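Local coordinates for protein putative amidohydrolase (Unidentified, PDB 3MKV) that probably acts as a zinc-dependent prolidase of the amidohydrolase superfamily, hydrolysing dipeptides that end in proline, at residues H309-M314 with R340-V345. Sequence-based numbering, arbitrary orientation.
Sequences HSIEIM and RILAEV
Leu342 and Val345, three residues apart in sequence, meet Ile311 and Glu312 on helix 307-317, and the pairing is a worked example of how two elements join through a few methyl and methylene groups. Leu342 makes the first touch. Its CG stands anti to the carbonyl carbon (chi1 -60°), and Leu342 CD2, the branch off the extended line of the chain, comes to 4.1 Å from Ile311 CD1, the two side chains crossing at about a right angle. Leu277 of helix 277-286 touches both residues, and Pro275 and Leu346 also pack on Ile311, so this buried side is shared by several elements.

Farther along 340-345, Val345 N bonds to Leu342 O at 3.0 Å. Val345 has the largest share of the interface and uses both branches. Val345 CG1, anti to the backbone N (chi1 167°), meets two neighbours, with Ile311 CG2 at 3.9 Å and the aliphatic Glu312 CG at 3.5 Å. Val345 CG2 lies 3.9 Å from Glu312 OE2. Glu312 therefore lends its CG methylene to the apolar contact while its other oxygen, OE1, takes a hydrogen bond of 2.6 Å from His309 ND1. That bond lies close to the imidazole plane but reaches OE1 on the anti side, 33° out of the carboxylate plane, and it would be expected to limit the rotation of the carboxylate. Leu308 adds a further touch to Val345.

The result is a partly buried contact of methyl and methylene groups between helix 307-317 and residues 340-345, on the outer part of the TIM-barrel-like amidohydrolase domain.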
ATOM      1  N   HIS A 309      20.388  11.920 -46.569  1.00 69.24           N
ATOM      2  CA  HIS A 309      21.384  12.983 -46.502  1.00 70.79           C
ATOM      3  C   HIS A 309      22.258  12.947 -45.229  1.00 64.95           C
ATOM      4  O   HIS A 309      23.442  13.303 -45.273  1.00 57.02           O
ATOM      5  CB  HIS A 309      20.721  14.358 -46.682  1.00 74.59           C
ATOM      6  CG  HIS A 309      21.684  15.505 -46.624  1.00 81.47           C
ATOM      7  ND1 HIS A 309      22.772  15.607 -47.463  1.00 83.84           N
ATOM      8  CD2 HIS A 309      21.718  16.603 -45.830  1.00 91.01           C
ATOM      9  CE1 HIS A 309      23.440  16.714 -47.186  1.00 88.96           C
ATOM     10  NE2 HIS A 309      22.819  17.338 -46.199  1.00 90.93           N
ATOM     11  N   SER A 310      21.672  12.529 -44.107  1.00 60.33           N
ATOM     12  CA  SER A 310      22.418  12.424 -42.842  1.00 59.73           C
ATOM     13  C   SER A 310      23.676  11.590 -43.002  1.00 59.13           C
ATOM     14  O   SER A 310      24.703  11.883 -42.390  1.00 60.16           O
ATOM     15  CB  SER A 310      21.545  11.837 -41.721  1.00 58.89           C
ATOM     16  OG  SER A 310      21.122  10.508 -42.017  1.00 56.34           O
ATOM     17  N   ILE A 311      23.584  10.548 -43.829  1.00 60.01           N
ATOM     18  CA  ILE A 311      24.714   9.658 -44.108  1.00 61.37           C
ATOM     19  C   ILE A 311      25.893  10.425 -44.707  1.00 63.45           C
ATOM     20  O   ILE A 311      27.045  10.257 -44.282  1.00 63.06           O
ATOM     21  CB  ILE A 311      24.311   8.513 -45.069  1.00 60.09           C
ATOM     22  CG1 ILE A 311      23.118   7.729 -44.510  1.00 58.24           C
ATOM     23  CG2 ILE A 311      25.489   7.583 -45.329  1.00 55.24           C
ATOM     24  CD1 ILE A 311      23.370   7.113 -43.145  1.00 59.56           C
ATOM     25  N   GLU A 312      25.594  11.263 -45.696  1.00 67.39           N
ATOM     26  CA  GLU A 312      26.605  12.100 -46.344  1.00 66.21           C
ATOM     27  C   GLU A 312      27.269  13.007 -45.319  1.00 61.15           C
ATOM     28  O   GLU A 312      28.495  13.102 -45.267  1.00 59.58           O
ATOM     29  CB  GLU A 312      25.963  12.937 -47.456  1.00 72.01           C
ATOM     30  CG  GLU A 312      25.367  12.118 -48.599  1.00 81.24           C
ATOM     31  CD  GLU A 312      24.329  12.897 -49.402  1.00 87.09           C
ATOM     32  OE1 GLU A 312      24.078  14.073 -49.065  1.00 86.85           O
ATOM     33  OE2 GLU A 312      23.758  12.329 -50.360  1.00 86.72           O
ATOM     34  N   ILE A 313      26.443  13.666 -44.503  1.00 59.41           N
ATOM     35  CA  ILE A 313      26.914  14.499 -43.398  1.00 55.68           C
ATOM     36  C   ILE A 313      27.850  13.746 -42.449  1.00 57.25           C
ATOM     37  O   ILE A 313      28.884  14.275 -42.030  1.00 58.09           O
ATOM     38  CB  ILE A 313      25.720  15.089 -42.587  1.00 61.00           C
ATOM     39  CG1 ILE A 313      24.992  16.164 -43.400  1.00 52.02           C
ATOM     40  CG2 ILE A 313      26.177  15.649 -41.229  1.00 45.93           C
ATOM     41  CD1 ILE A 313      23.766  16.728 -42.699  1.00 54.20           C
ATOM     42  N   MET A 314      27.496  12.509 -42.112  1.00 59.01           N
ATOM     43  CA  MET A 314      28.270  11.752 -41.124  1.00 56.95           C
ATOM     44  C   MET A 314      29.576  11.242 -41.698  1.00 57.14           C
ATOM     45  O   MET A 314      30.588  11.179 -40.998  1.00 60.21           O
ATOM     46  CB  MET A 314      27.446  10.601 -40.530  1.00 60.04           C
ATOM     47  CG  MET A 314      26.480  11.038 -39.425  1.00 55.15           C
ATOM     48  SD  MET A 314      25.432   9.716 -38.774  1.00 54.46           S
ATOM     49  CE  MET A 314      24.236   9.492 -40.084  1.00 57.18           C
ATOM     50  N   ARG A 340      20.874  -2.098 -49.745  1.00 63.34           N
ATOM     51  CA  ARG A 340      20.464  -1.377 -50.945  1.00 63.58           C
ATOM     52  C   ARG A 340      20.376   0.127 -50.692  1.00 64.01           C
ATOM     53  O   ARG A 340      20.940   0.934 -51.440  1.00 67.42           O
ATOM     54  CB  ARG A 340      19.101  -1.891 -51.417  1.00 67.40           C
ATOM     55  CG  ARG A 340      18.775  -1.566 -52.869  1.00 73.23           C
ATOM     56  CD  ARG A 340      17.274  -1.627 -53.148  1.00 79.74           C
ATOM     57  NE  ARG A 340      16.574  -0.425 -52.692  1.00 87.97           N
ATOM     58  CZ  ARG A 340      15.552  -0.429 -51.839  1.00 89.48           C
ATOM     59  NH1 ARG A 340      15.096  -1.577 -51.354  1.00 85.21           N
ATOM     60  NH2 ARG A 340      14.979   0.715 -51.475  1.00 83.61           N
ATOM     61  N   ILE A 341      19.657   0.502 -49.642  1.00 60.16           N
ATOM     62  CA  ILE A 341      19.427   1.909 -49.342  1.00 57.54           C
ATOM     63  C   ILE A 341      20.734   2.658 -49.071  1.00 60.29           C
ATOM     64  O   ILE A 341      21.003   3.692 -49.688  1.00 63.81           O
ATOM     65  CB  ILE A 341      18.462   2.071 -48.161  1.00 58.26           C
ATOM     66  CG1 ILE A 341      17.078   1.531 -48.536  1.00 55.17           C
ATOM     67  CG2 ILE A 341      18.375   3.525 -47.740  1.00 61.75           C
ATOM     68  CD1 ILE A 341      16.077   1.572 -47.408  1.00 56.65           C
ATOM     69  N   LEU A 342      21.553   2.137 -48.160  1.00 57.11           N
ATOM     70  CA  LEU A 342      22.846   2.755 -47.868  1.00 55.77           C
ATOM     71  C   LEU A 342      23.735   2.760 -49.112  1.00 59.25           C
ATOM     72  O   LEU A 342      24.575   3.642 -49.284  1.00 58.29           O
ATOM     73  CB  LEU A 342      23.552   2.033 -46.715  1.00 53.22           C
ATOM     74  CG  LEU A 342      22.852   1.981 -45.346  1.00 51.50           C
ATOM     75  CD1 LEU A 342      23.502   0.961 -44.404  1.00 49.51           C
ATOM     76  CD2 LEU A 342      22.811   3.348 -44.691  1.00 41.52           C
ATOM     77  N   ALA A 343      23.550   1.768 -49.977  1.00 65.38           N
ATOM     78  CA  ALA A 343      24.375   1.632 -51.175  1.00 70.11           C
ATOM     79  C   ALA A 343      24.236   2.833 -52.107  1.00 72.88           C
ATOM     80  O   ALA A 343      25.115   3.100 -52.922  1.00 71.35           O
ATOM     81  CB  ALA A 343      24.040   0.340 -51.915  1.00 70.08           C
ATOM     82  N   GLU A 344      23.128   3.554 -51.984  1.00 75.76           N
ATOM     83  CA  GLU A 344      22.879   4.708 -52.828  1.00 75.18           C
ATOM     84  C   GLU A 344      23.814   5.864 -52.487  1.00 74.65           C
ATOM     85  O   GLU A 344      23.944   6.819 -53.256  1.00 77.39           O
ATOM     86  CB  GLU A 344      21.434   5.166 -52.683  1.00 77.75           C
ATOM     87  CG  GLU A 344      20.412   4.107 -53.037  1.00 93.20           C
ATOM     88  CD  GLU A 344      19.010   4.487 -52.586  1.00104.02           C
ATOM     89  OE1 GLU A 344      18.881   5.443 -51.784  1.00105.62           O
ATOM     90  OE2 GLU A 344      18.042   3.827 -53.029  1.00104.93           O
ATOM     91  N   VAL A 345      24.472   5.786 -51.340  1.00 67.50           N
ATOM     92  CA  VAL A 345      25.285   6.909 -50.898  1.00 67.45           C
ATOM     93  C   VAL A 345      26.679   6.475 -50.481  1.00 66.11           C
ATOM     94  O   VAL A 345      27.634   7.242 -50.598  1.00 65.95           O
ATOM     95  CB  VAL A 345      24.604   7.687 -49.748  1.00 68.53           C
ATOM     96  CG1 VAL A 345      25.592   8.645 -49.100  1.00 73.94           C
ATOM     97  CG2 VAL A 345      23.386   8.437 -50.265  1.00 61.72           C
TER